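Long-range contacts in dihydrodipicolinate synthase (Bacteroides thetaiotaomicron, PDB 4XKY), which probably works as a Schiff-base lyase of the dihydrodipicolinate synthase and N-acetylneuraminate lyase family, forming or cleaving a carbon-carbon bond to pyruvate: residues A[6-11]-A[210-215]; A[61-66]-A[93-98]; A[263-268]-A[289-294]. All coordinates share one frame; numbering follows the deposited sequence.

Interaction 1. Residues A[6-11]-A[210-215]; sequences SGIIPP and GGANMF
The carboxamide of Asn213 is the flat group that spans this contact, and the carbonyl oxygens of Pro11 and Gly210 both sit at its edge, within the amide plane. Across the segments Asn213 ND2 gives a hydrogen bond to Pro11 O (2.9 Å, N-H...O 167°), approaching from above the plane of that carbonyl, 46° out of it. The second bond runs from ND2 to O of Gly210 and lies in the carbonyl plane, on a lone pair. Gly210 O is gripped twice, because the backbone N of Asn213 also donates to it. Two nearly straight bonds from one NH2 fix the rotation of the amide and tie the end of 6-11 to the turn at 210-213. The pyrrolidine ring of Pro11 rests against the backbone of Gly210, with Pro11 CD 3.5 Å from Gly210 N. Toward strand 7-8, Ala212 CB makes the apolar contact: it meets Ile8 CG2 at 3.7 Å and Pro10 CB at 4.0 Å. Ile8 presents this methyl because CG2 is anti to the backbone N (chi1 -63°). All the touching residues are buried. Strand 7-8 pairs with strand 206-207, so the contact lies at the seam where the first and last strands of the (beta/alpha)8 TIM barrel meet, beside Thr48 and Val208, predicted pyruvate-binding residues.

Interaction 2. Residues A[61-66]-A[93-98]; sequences EMIKNT and CLAADH
Two neighbouring outer helices of the TIM barrel, 56-70 and 85-97, run side by side here, as expected of successive beta-alpha units: their short segments are 9.6 Å apart and nearly parallel, at 16°. Ile63 supplies the inner half of the seam. With chi1 at -70° its CG2 methyl is directed at the second helix and meets Leu94 CD2 at 3.9 Å, and it also rests on the backbone of Ala95, 4.0 Å from Ala95 CA. Leu94 CD2 fits against the Ile63 side chain as a whole, touching CB and CD1 as well as CG2. On the outer side Lys64 lays its aliphatic part over His98, the first residue past helix 85-97 to leave helical backbone angles. Lys64 CG stands over one face of the imidazole, 3.8 Å from the ring centroid and 17° off the ring normal, a CH-pi contact. The next carbon, Lys64 CD, lies 3.6 Å from His98 CE1, toward the rim of the ring, and the chain then bends, bringing CE to within 4.2 Å of Leu94 CD1. A water joins the same two residues by another route, donating to Lys64 O and hydrogen-bonded to His98 ND1, 2.8 Å from each. The seam therefore grades from aliphatic contacts inside to a more polar, water-bridged outer part. No direct hydrogen bond crosses it, and Lys64 NZ stays 5.7 Å from His98 NE2. Lys64 meets the imidazole with its methylenes, and a nearby ammonium would, if anything, tend to disfavour a protonated ring.

Interaction 3. Residues A[263-268]-A[289-294]; sequences KCALSL and GKIWKA
Leu268, near the C-terminal end of helix 257-268, reaches across to Trp292 and Ile291 of helix 285-298. Its CB already lies 4.1 Å from Trp292 CE3, on the six-membered part of the indole. At CG the chain divides. The CD1 branch presses onto the backbone of the second helix, 3.6 Å from Trp292 N and close to Trp292 CA, and it fills the angle between two side chains: Trp292 CB at 3.8 Å and Ile291 CG2 at 4.0 Å. The CD2 branch returns toward the indole and meets CE3 again, approaching the ring obliquely. The first torsion of Trp292 (chi1 176°) carries the indole outward, crossing the Leu268 side chain at a slant, and it remains largely at the surface.

Ile291 holds the buried side. Its CG2 is shared by Leu268 CD1 and by Ala265, whose CB is 4.1 Å away and whose backbone N is also close. Its CB and CG1 face the sulfur of Cys264: SG sits 3.8 Å from Ile291 CB, where a chi1 of -174° turns it away from the backbone N of its own residue. Ile291 thus lies against the short side chains of Cys264 and Ala265. The two short segments cross at -69°, their axes 9.6 Å apart at closest approach. Arg288 and Leu295 of the second helix continue the interface on Cys264, Ala265 and Leu268, and Ser267 OG is hydrogen-bonded to Arg288 NH1. Between the two segments themselves no hydrogen bond passes, so the steeply crossed helices are joined there by apolar and sulfur contacts, with burial of hydrocarbon as the probable main source of cohesion.

In the fold
Interactions 1 and 3 touch directly: Met214 SD lies 3.5 Å from Ala265 CB, and Asn213 O is 3.4 Å from Leu266 CD2, so the turn after strand 206-207 rests on helix 257-268, which in turn carries helix 285-298. Interaction 2 sits apart on the barrel exterior, its centre about 20 Å from that of interaction 1 and about 30 Å from that of interaction 3. Interaction 1 is the one beside the predicted pyruvate site, the Pro11 side chain being about 4 Å from that of Thr48; in interaction 3 the Ala265 side chain is about 11 Å from the Thr48 side chain. Lys263, which opens segment 263-268, forms a salt bridge with Glu50.

Interaction 1. Residues A[6-11]-A[210-215]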
ATOM      1  N   SER A   6     -17.812  22.773  18.454  1.00 39.93           N
ATOM      2  CA  SER A   6     -18.310  21.498  18.991  1.00 41.43           C
ATOM      3  C   SER A   6     -19.624  21.049  18.373  1.00 40.16           C
ATOM      4  O   SER A   6     -20.304  21.816  17.696  1.00 41.38           O
ATOM      5  CB  SER A   6     -18.492  21.617  20.496  1.00 42.39           C
ATOM      6  OG  SER A   6     -17.276  22.033  21.080  1.00 46.00           O
ATOM      7  N   GLY A   7     -19.979  19.796  18.625  1.00 38.61           N
ATOM      8  CA  GLY A   7     -21.236  19.252  18.138  1.00 37.43           C
ATOM      9  C   GLY A   7     -21.193  18.535  16.802  1.00 34.91           C
ATOM     10  O   GLY A   7     -20.228  17.853  16.456  1.00 35.68           O
ATOM     11  N   ILE A   8     -22.294  18.643  16.080  1.00 33.94           N
ATOM     12  CA  ILE A   8     -22.471  17.964  14.830  1.00 33.65           C
ATOM     13  C   ILE A   8     -22.255  19.001  13.736  1.00 33.83           C
ATOM     14  O   ILE A   8     -22.917  20.027  13.716  1.00 32.80           O
ATOM     15  CB  ILE A   8     -23.873  17.336  14.717  1.00 34.52           C
ATOM     16  CG1 ILE A   8     -24.100  16.267  15.789  1.00 33.95           C
ATOM     17  CG2 ILE A   8     -24.046  16.721  13.335  1.00 34.31           C
ATOM     18  CD1 ILE A   8     -23.088  15.134  15.771  1.00 32.95           C
ATOM     19  N   ILE A   9     -21.296  18.729  12.858  1.00 33.09           N
ATOM     20  CA  ILE A   9     -20.955  19.608  11.754  1.00 34.92           C
ATOM     21  C   ILE A   9     -21.023  18.786  10.472  1.00 33.84           C
ATOM     22  O   ILE A   9     -20.036  18.234  10.054  1.00 32.98           O
ATOM     23  CB  ILE A   9     -19.532  20.176  11.920  1.00 38.65           C
ATOM     24  CG1 ILE A   9     -19.439  21.015  13.195  1.00 40.17           C
ATOM     25  CG2 ILE A   9     -19.096  21.007  10.713  1.00 40.17           C
ATOM     26  CD1 ILE A   9     -18.600  20.349  14.247  1.00 42.95           C
ATOM     27  N   PRO A  10     -22.206  18.707   9.850  1.00 33.46           N
ATOM     28  CA  PRO A  10     -22.373  17.888   8.664  1.00 31.60           C
ATOM     29  C   PRO A  10     -21.530  18.368   7.513  1.00 30.86           C
ATOM     30  O   PRO A  10     -21.502  19.576   7.234  1.00 31.27           O
ATOM     31  CB  PRO A  10     -23.850  18.041   8.305  1.00 33.18           C
ATOM     32  CG  PRO A  10     -24.333  19.212   9.074  1.00 34.29           C
ATOM     33  CD  PRO A  10     -23.454  19.370  10.257  1.00 33.26           C
ATOM     34  N   PRO A  11     -20.831  17.429   6.864  1.00 29.60           N
ATOM     35  CA  PRO A  11     -20.223  17.654   5.576  1.00 29.07           C
ATOM     36  C   PRO A  11     -21.331  17.584   4.531  1.00 28.03           C
ATOM     37  O   PRO A  11     -21.795  16.491   4.158  1.00 26.07           O
ATOM     38  CB  PRO A  11     -19.235  16.485   5.442  1.00 28.88           C
ATOM     39  CG  PRO A  11     -19.885  15.369   6.203  1.00 29.53           C
ATOM     40  CD  PRO A  11     -20.800  16.009   7.240  1.00 29.59           C
ATOM     41  N   GLY A 210     -21.590  12.651   7.856  1.00 26.00           N
ATOM     42  CA  GLY A 210     -22.375  12.726   6.641  1.00 26.58           C
ATOM     43  C   GLY A 210     -23.824  12.316   6.764  1.00 26.75           C
ATOM     44  O   GLY A 210     -24.685  12.848   6.044  1.00 27.10           O
ATOM     45  N   GLY A 211     -24.093  11.350   7.639  1.00 26.71           N
ATOM     46  CA  GLY A 211     -25.447  10.882   7.872  1.00 28.79           C
ATOM     47  C   GLY A 211     -26.331  11.993   8.417  1.00 29.32           C
ATOM     48  O   GLY A 211     -27.565  11.912   8.349  1.00 30.67           O
ATOM     49  N   ALA A 212     -25.710  13.041   8.954  1.00 29.09           N
ATOM     50  CA  ALA A 212     -26.494  14.156   9.495  1.00 29.79           C
ATOM     51  C   ALA A 212     -27.176  14.947   8.369  1.00 30.09           C
ATOM     52  O   ALA A 212     -28.116  15.695   8.630  1.00 32.41           O
ATOM     53  CB  ALA A 212     -25.646  15.063  10.379  1.00 29.02           C
ATOM     54  N   ASN A 213     -26.710  14.801   7.128  1.00 29.17           N
ATOM     55  CA  ASN A 213     -27.466  15.336   5.989  1.00 29.23           C
ATOM     56  C   ASN A 213     -28.927  14.809   6.015  1.00 30.29           C
ATOM     57  O   ASN A 213     -29.852  15.538   5.706  1.00 30.63           O
ATOM     58  CB  ASN A 213     -26.811  14.978   4.647  1.00 29.20           C
ATOM     59  CG  ASN A 213     -25.566  15.843   4.310  1.00 29.09           C
ATOM     60  OD1 ASN A 213     -25.685  16.910   3.734  1.00 31.84           O
ATOM     61  ND2 ASN A 213     -24.386  15.338   4.602  1.00 28.64           N
ATOM     62  N   MET A 214     -29.119  13.536   6.362  1.00 29.58           N
ATOM     63  CA  MET A 214     -30.439  12.895   6.290  1.00 29.90           C
ATOM     64  C   MET A 214     -31.215  13.114   7.589  1.00 30.87           C
ATOM     65  O   MET A 214     -32.383  13.486   7.541  1.00 29.03           O
ATOM     66  CB  MET A 214     -30.344  11.373   6.076  1.00 29.95           C
ATOM     67  CG  MET A 214     -29.656  10.887   4.799  1.00 30.36           C
ATOM     68  SD  MET A 214     -29.560   9.079   4.729  1.00 32.37           S
ATOM     69  CE  MET A 214     -28.254   8.693   5.888  1.00 31.10           C
ATOM     70  N   PHE A 215     -30.549  12.878   8.728  1.00 30.65           N
ATOM     71  CA  PHE A 215     -31.194  12.802  10.054  1.00 32.61           C
ATOM     72  C   PHE A 215     -30.394  13.604  11.066  1.00 33.63           C
ATOM     73  O   PHE A 215     -29.750  13.032  11.929  1.00 34.51           O
ATOM     74  CB  PHE A 215     -31.287  11.335  10.539  1.00 32.21           C
ATOM     75  CG  PHE A 215     -31.930  10.412   9.540  1.00 32.15           C
ATOM     76  CD1 PHE A 215     -33.241  10.618   9.141  1.00 33.00           C
ATOM     77  CD2 PHE A 215     -31.224   9.343   9.003  1.00 31.29           C
ATOM     78  CE1 PHE A 215     -33.834   9.788   8.212  1.00 32.72           C
ATOM     79  CE2 PHE A 215     -31.796   8.524   8.067  1.00 31.08           C
ATOM     80  CZ  PHE A 215     -33.109   8.741   7.675  1.00 32.40           C
TER

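Interaction 2. Residues A[61-66]-A[93-98]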
ATOM      1  N   GLU A  61     -19.613  28.095  -6.824  1.00 31.84           N
ATOM      2  CA  GLU A  61     -21.046  28.255  -6.640  1.00 32.53           C
ATOM      3  C   GLU A  61     -21.548  27.614  -5.347  1.00 30.92           C
ATOM      4  O   GLU A  61     -22.428  28.160  -4.701  1.00 30.99           O
ATOM      5  CB  GLU A  61     -21.803  27.711  -7.835  1.00 34.17           C
ATOM      6  CG  GLU A  61     -21.476  28.484  -9.098  1.00 39.22           C
ATOM      7  CD  GLU A  61     -22.241  28.012 -10.313  1.00 44.32           C
ATOM      8  OE1 GLU A  61     -22.952  26.986 -10.227  1.00 51.97           O
ATOM      9  OE2 GLU A  61     -22.100  28.657 -11.371  1.00 50.19           O
ATOM     10  N   MET A  62     -20.982  26.478  -4.960  1.00 28.31           N
ATOM     11  CA  MET A  62     -21.402  25.846  -3.733  1.00 29.33           C
ATOM     12  C   MET A  62     -21.068  26.744  -2.554  1.00 30.79           C
ATOM     13  O   MET A  62     -21.875  26.904  -1.668  1.00 31.81           O
ATOM     14  CB  MET A  62     -20.735  24.495  -3.543  1.00 28.96           C
ATOM     15  CG  MET A  62     -21.090  23.748  -2.247  1.00 28.55           C
ATOM     16  SD  MET A  62     -22.857  23.385  -2.086  1.00 27.27           S
ATOM     17  CE  MET A  62     -22.877  22.517  -0.524  1.00 26.61           C
ATOM     18  N   ILE A  63     -19.856  27.291  -2.534  1.00 31.76           N
ATOM     19  CA  ILE A  63     -19.446  28.198  -1.485  1.00 31.84           C
ATOM     20  C   ILE A  63     -20.352  29.429  -1.407  1.00 32.64           C
ATOM     21  O   ILE A  63     -20.843  29.765  -0.330  1.00 31.70           O
ATOM     22  CB  ILE A  63     -17.995  28.635  -1.708  1.00 31.81           C
ATOM     23  CG1 ILE A  63     -17.064  27.451  -1.453  1.00 31.72           C
ATOM     24  CG2 ILE A  63     -17.596  29.799  -0.798  1.00 33.56           C
ATOM     25  CD1 ILE A  63     -15.676  27.648  -2.021  1.00 30.47           C
ATOM     26  N   LYS A  64     -20.539  30.105  -2.542  1.00 34.77           N
ATOM     27  CA  LYS A  64     -21.345  31.324  -2.593  1.00 37.71           C
ATOM     28  C   LYS A  64     -22.776  31.058  -2.159  1.00 35.89           C
ATOM     29  O   LYS A  64     -23.271  31.705  -1.248  1.00 36.68           O
ATOM     30  CB  LYS A  64     -21.371  31.929  -3.996  1.00 42.71           C
ATOM     31  CG  LYS A  64     -20.037  32.445  -4.543  1.00 47.43           C
ATOM     32  CD  LYS A  64     -20.295  33.353  -5.757  1.00 52.79           C
ATOM     33  CE  LYS A  64     -19.252  33.258  -6.866  1.00 55.29           C
ATOM     34  NZ  LYS A  64     -19.455  32.056  -7.733  1.00 56.50           N
ATOM     35  N   ASN A  65     -23.455  30.113  -2.795  1.00 33.62           N
ATOM     36  CA  ASN A  65     -24.833  29.799  -2.368  1.00 32.63           C
ATOM     37  C   ASN A  65     -24.944  29.353  -0.912  1.00 31.42           C
ATOM     38  O   ASN A  65     -25.900  29.721  -0.232  1.00 31.67           O
ATOM     39  CB  ASN A  65     -25.488  28.754  -3.276  1.00 32.65           C
ATOM     40  CG  ASN A  65     -25.937  29.338  -4.581  1.00 33.60           C
ATOM     41  OD1 ASN A  65     -27.048  29.861  -4.694  1.00 35.84           O
ATOM     42  ND2 ASN A  65     -25.052  29.315  -5.567  1.00 34.36           N
ATOM     43  N   THR A  66     -23.997  28.541  -0.423  1.00 30.84           N
ATOM     44  CA  THR A  66     -24.088  28.081   0.970  1.00 30.07           C
ATOM     45  C   THR A  66     -24.010  29.294   1.957  1.00 31.38           C
ATOM     46  O   THR A  66     -24.777  29.393   2.913  1.00 29.78           O
ATOM     47  CB  THR A  66     -23.038  27.015   1.307  1.00 30.62           C
ATOM     48  OG1 THR A  66     -23.254  25.845   0.510  1.00 28.93           O
ATOM     49  CG2 THR A  66     -23.163  26.623   2.754  1.00 31.78           C
ATOM     50  N   CYS A  93      -9.983  32.930  -0.219  1.00 36.14           N
ATOM     51  CA  CYS A  93     -10.382  34.346  -0.373  1.00 38.50           C
ATOM     52  C   CYS A  93     -11.852  34.514  -0.769  1.00 38.93           C
ATOM     53  O   CYS A  93     -12.538  35.414  -0.283  1.00 36.92           O
ATOM     54  CB  CYS A  93      -9.476  35.059  -1.370  1.00 40.63           C
ATOM     55  SG  CYS A  93      -7.760  35.064  -0.774  1.00 45.32           S
ATOM     56  N   LEU A  94     -12.326  33.634  -1.642  1.00 37.88           N
ATOM     57  CA  LEU A  94     -13.714  33.620  -2.036  1.00 38.31           C
ATOM     58  C   LEU A  94     -14.584  33.325  -0.817  1.00 37.00           C
ATOM     59  O   LEU A  94     -15.534  34.045  -0.534  1.00 39.35           O
ATOM     60  CB  LEU A  94     -13.937  32.567  -3.114  1.00 39.33           C
ATOM     61  CG  LEU A  94     -15.416  32.444  -3.481  1.00 40.39           C
ATOM     62  CD1 LEU A  94     -15.759  33.522  -4.496  1.00 42.97           C
ATOM     63  CD2 LEU A  94     -15.766  31.072  -4.018  1.00 41.17           C
ATOM     64  N   ALA A  95     -14.235  32.275  -0.084  1.00 35.17           N
ATOM     65  CA  ALA A  95     -14.879  31.973   1.191  1.00 34.53           C
ATOM     66  C   ALA A  95     -14.942  33.196   2.106  1.00 36.36           C
ATOM     67  O   ALA A  95     -16.024  33.537   2.600  1.00 38.66           O
ATOM     68  CB  ALA A  95     -14.185  30.815   1.895  1.00 33.01           C
ATOM     69  N   ALA A  96     -13.821  33.882   2.311  1.00 36.50           N
ATOM     70  CA  ALA A  96     -13.836  35.088   3.162  1.00 38.94           C
ATOM     71  C   ALA A  96     -14.772  36.167   2.649  1.00 39.92           C
ATOM     72  O   ALA A  96     -15.537  36.728   3.426  1.00 41.13           O
ATOM     73  CB  ALA A  96     -12.441  35.678   3.326  1.00 38.89           C
ATOM     74  N   ASP A  97     -14.695  36.484   1.362  1.00 41.64           N
ATOM     75  CA  ASP A  97     -15.540  37.546   0.786  1.00 45.55           C
ATOM     76  C   ASP A  97     -17.029  37.273   0.936  1.00 44.83           C
ATOM     77  O   ASP A  97     -17.841  38.186   1.020  1.00 44.42           O
ATOM     78  CB  ASP A  97     -15.241  37.738  -0.694  1.00 48.55           C
ATOM     79  CG  ASP A  97     -13.846  38.259  -0.950  1.00 53.73           C
ATOM     80  OD1 ASP A  97     -13.246  38.892  -0.055  1.00 60.06           O
ATOM     81  OD2 ASP A  97     -13.341  38.031  -2.062  1.00 61.46           O
ATOM     82  N   HIS A  98     -17.393  36.000   0.954  1.00 44.55           N
ATOM     83  CA  HIS A  98     -18.794  35.639   1.100  1.00 42.11           C
ATOM     84  C   HIS A  98     -19.248  35.352   2.531  1.00 41.92           C
ATOM     85  O   HIS A  98     -20.387  34.950   2.757  1.00 41.32           O
ATOM     86  CB  HIS A  98     -19.074  34.494   0.157  1.00 40.56           C
ATOM     87  CG  HIS A  98     -19.086  34.943  -1.259  1.00 42.19           C
ATOM     88  ND1 HIS A  98     -20.227  35.410  -1.869  1.00 44.33           N
ATOM     89  CD2 HIS A  98     -18.088  35.117  -2.152  1.00 43.73           C
ATOM     90  CE1 HIS A  98     -19.944  35.779  -3.105  1.00 44.70           C
ATOM     91  NE2 HIS A  98     -18.651  35.616  -3.299  1.00 45.26           N
TER
HETATM   92  O   HOH W   1     -22.742  34.469  -1.004  1.00 41.07           O

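Interaction 3. Residues A[263-268]-A[289-294]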
ATOM      1  N   LYS A 263     -26.983  10.267  -1.197  1.00 25.41           N
ATOM      2  CA  LYS A 263     -27.701  11.133  -2.125  1.00 25.43           C
ATOM      3  C   LYS A 263     -29.054  10.524  -2.576  1.00 25.57           C
ATOM      4  O   LYS A 263     -30.045  11.235  -2.698  1.00 25.74           O
ATOM      5  CB  LYS A 263     -26.810  11.508  -3.310  1.00 24.77           C
ATOM      6  CG  LYS A 263     -25.852  12.660  -3.028  1.00 24.35           C
ATOM      7  CD  LYS A 263     -25.374  13.259  -4.343  1.00 24.33           C
ATOM      8  CE  LYS A 263     -24.741  14.617  -4.150  1.00 24.60           C
ATOM      9  NZ  LYS A 263     -24.292  15.248  -5.429  1.00 25.14           N
ATOM     10  N   CYS A 264     -29.089   9.216  -2.817  1.00 25.78           N
ATOM     11  CA  CYS A 264     -30.342   8.545  -3.134  1.00 26.02           C
ATOM     12  C   CYS A 264     -31.361   8.768  -1.987  1.00 26.81           C
ATOM     13  O   CYS A 264     -32.517   9.198  -2.208  1.00 25.58           O
ATOM     14  CB  CYS A 264     -30.083   7.064  -3.350  1.00 27.09           C
ATOM     15  SG  CYS A 264     -31.536   6.185  -3.905  1.00 28.35           S
ATOM     16  N   ALA A 265     -30.904   8.524  -0.758  1.00 25.96           N
ATOM     17  CA  ALA A 265     -31.764   8.700   0.407  1.00 27.12           C
ATOM     18  C   ALA A 265     -32.265  10.134   0.525  1.00 27.29           C
ATOM     19  O   ALA A 265     -33.446  10.316   0.804  1.00 28.29           O
ATOM     20  CB  ALA A 265     -31.062   8.303   1.686  1.00 27.10           C
ATOM     21  N   LEU A 266     -31.378  11.115   0.321  1.00 25.75           N
ATOM     22  CA  LEU A 266     -31.748  12.538   0.358  1.00 27.16           C
ATOM     23  C   LEU A 266     -32.876  12.870  -0.632  1.00 28.46           C
ATOM     24  O   LEU A 266     -33.793  13.636  -0.306  1.00 30.27           O
ATOM     25  CB  LEU A 266     -30.537  13.467   0.149  1.00 25.67           C
ATOM     26  CG  LEU A 266     -29.520  13.484   1.305  1.00 26.36           C
ATOM     27  CD1 LEU A 266     -28.276  14.271   0.936  1.00 25.78           C
ATOM     28  CD2 LEU A 266     -30.055  14.019   2.628  1.00 26.61           C
ATOM     29  N   SER A 267     -32.812  12.261  -1.810  1.00 27.82           N
ATOM     30  CA  SER A 267     -33.832  12.432  -2.831  1.00 30.44           C
ATOM     31  C   SER A 267     -35.172  11.789  -2.433  1.00 30.69           C
ATOM     32  O   SER A 267     -36.231  12.407  -2.561  1.00 29.51           O
ATOM     33  CB  SER A 267     -33.346  11.873  -4.170  1.00 30.48           C
ATOM     34  OG  SER A 267     -34.448  11.687  -5.019  1.00 35.64           O
ATOM     35  N   LEU A 268     -35.102  10.561  -1.921  1.00 30.45           N
ATOM     36  CA  LEU A 268     -36.281   9.841  -1.467  1.00 31.63           C
ATOM     37  C   LEU A 268     -36.924  10.553  -0.292  1.00 32.36           C
ATOM     38  O   LEU A 268     -38.133  10.564  -0.151  1.00 33.07           O
ATOM     39  CB  LEU A 268     -35.909   8.416  -1.079  1.00 31.44           C
ATOM     40  CG  LEU A 268     -35.683   7.476  -2.263  1.00 31.19           C
ATOM     41  CD1 LEU A 268     -34.954   6.248  -1.781  1.00 30.44           C
ATOM     42  CD2 LEU A 268     -37.014   7.103  -2.912  1.00 32.04           C
ATOM     43  N   GLY A 289     -34.682   1.452  -5.308  1.00 33.93           N
ATOM     44  CA  GLY A 289     -35.643   0.586  -4.605  1.00 35.35           C
ATOM     45  C   GLY A 289     -35.110  -0.007  -3.309  1.00 35.09           C
ATOM     46  O   GLY A 289     -35.812  -0.074  -2.304  1.00 35.31           O
ATOM     47  N   LYS A 290     -33.859  -0.436  -3.323  1.00 34.00           N
ATOM     48  CA  LYS A 290     -33.251  -0.990  -2.125  1.00 33.95           C
ATOM     49  C   LYS A 290     -33.013   0.055  -1.072  1.00 32.07           C
ATOM     50  O   LYS A 290     -33.117  -0.225   0.114  1.00 31.98           O
ATOM     51  CB  LYS A 290     -31.906  -1.621  -2.431  1.00 36.13           C
ATOM     52  CG  LYS A 290     -32.001  -2.916  -3.203  1.00 40.96           C
ATOM     53  CD  LYS A 290     -30.651  -3.603  -3.210  1.00 45.17           C
ATOM     54  CE  LYS A 290     -30.510  -4.500  -4.411  1.00 50.58           C
ATOM     55  NZ  LYS A 290     -31.301  -5.752  -4.261  1.00 55.46           N
ATOM     56  N   ILE A 291     -32.616   1.250  -1.490  1.00 29.86           N
ATOM     57  CA  ILE A 291     -32.371   2.292  -0.530  1.00 28.11           C
ATOM     58  C   ILE A 291     -33.716   2.666   0.106  1.00 28.51           C
ATOM     59  O   ILE A 291     -33.779   2.838   1.289  1.00 27.78           O
ATOM     60  CB  ILE A 291     -31.669   3.525  -1.159  1.00 27.09           C
ATOM     61  CG1 ILE A 291     -30.241   3.167  -1.586  1.00 26.27           C
ATOM     62  CG2 ILE A 291     -31.656   4.688  -0.177  1.00 26.68           C
ATOM     63  CD1 ILE A 291     -29.225   3.107  -0.475  1.00 25.93           C
ATOM     64  N   TRP A 292     -34.788   2.783  -0.676  1.00 30.29           N
ATOM     65  CA  TRP A 292     -36.114   3.109  -0.119  1.00 32.96           C
ATOM     66  C   TRP A 292     -36.548   2.069   0.947  1.00 36.16           C
ATOM     67  O   TRP A 292     -36.966   2.431   2.052  1.00 35.95           O
ATOM     68  CB  TRP A 292     -37.149   3.247  -1.249  1.00 33.07           C
ATOM     69  CG  TRP A 292     -38.575   3.486  -0.803  1.00 34.15           C
ATOM     70  CD1 TRP A 292     -39.652   2.712  -1.103  1.00 35.07           C
ATOM     71  CD2 TRP A 292     -39.075   4.583  -0.015  1.00 34.25           C
ATOM     72  NE1 TRP A 292     -40.789   3.240  -0.540  1.00 35.70           N
ATOM     73  CE2 TRP A 292     -40.463   4.383   0.144  1.00 36.10           C
ATOM     74  CE3 TRP A 292     -38.477   5.691   0.599  1.00 34.88           C
ATOM     75  CZ2 TRP A 292     -41.284   5.269   0.883  1.00 36.89           C
ATOM     76  CZ3 TRP A 292     -39.291   6.578   1.340  1.00 36.71           C
ATOM     77  CH2 TRP A 292     -40.681   6.355   1.466  1.00 36.70           C
ATOM     78  N   LYS A 293     -36.410   0.786   0.613  1.00 38.53           N
ATOM     79  CA  LYS A 293     -36.680  -0.315   1.559  1.00 41.85           C
ATOM     80  C   LYS A 293     -35.881  -0.165   2.840  1.00 38.63           C
ATOM     81  O   LYS A 293     -36.395  -0.327   3.956  1.00 36.35           O
ATOM     82  CB  LYS A 293     -36.333  -1.661   0.906  1.00 47.06           C
ATOM     83  CG  LYS A 293     -36.416  -2.883   1.814  1.00 53.43           C
ATOM     84  CD  LYS A 293     -37.835  -3.089   2.323  1.00 60.04           C
ATOM     85  CE  LYS A 293     -38.013  -4.412   3.053  1.00 64.38           C
ATOM     86  NZ  LYS A 293     -39.380  -4.928   2.775  1.00 68.58           N
ATOM     87  N   ALA A 294     -34.599   0.113   2.684  1.00 37.42           N
ATOM     88  CA  ALA A 294     -33.753   0.372   3.838  1.00 36.75           C
ATOM     89  C   ALA A 294     -34.286   1.538   4.689  1.00 36.62           C
ATOM     90  O   ALA A 294     -34.288   1.455   5.927  1.00 35.88           O
ATOM     91  CB  ALA A 294     -32.330   0.662   3.394  1.00 36.99           C
TER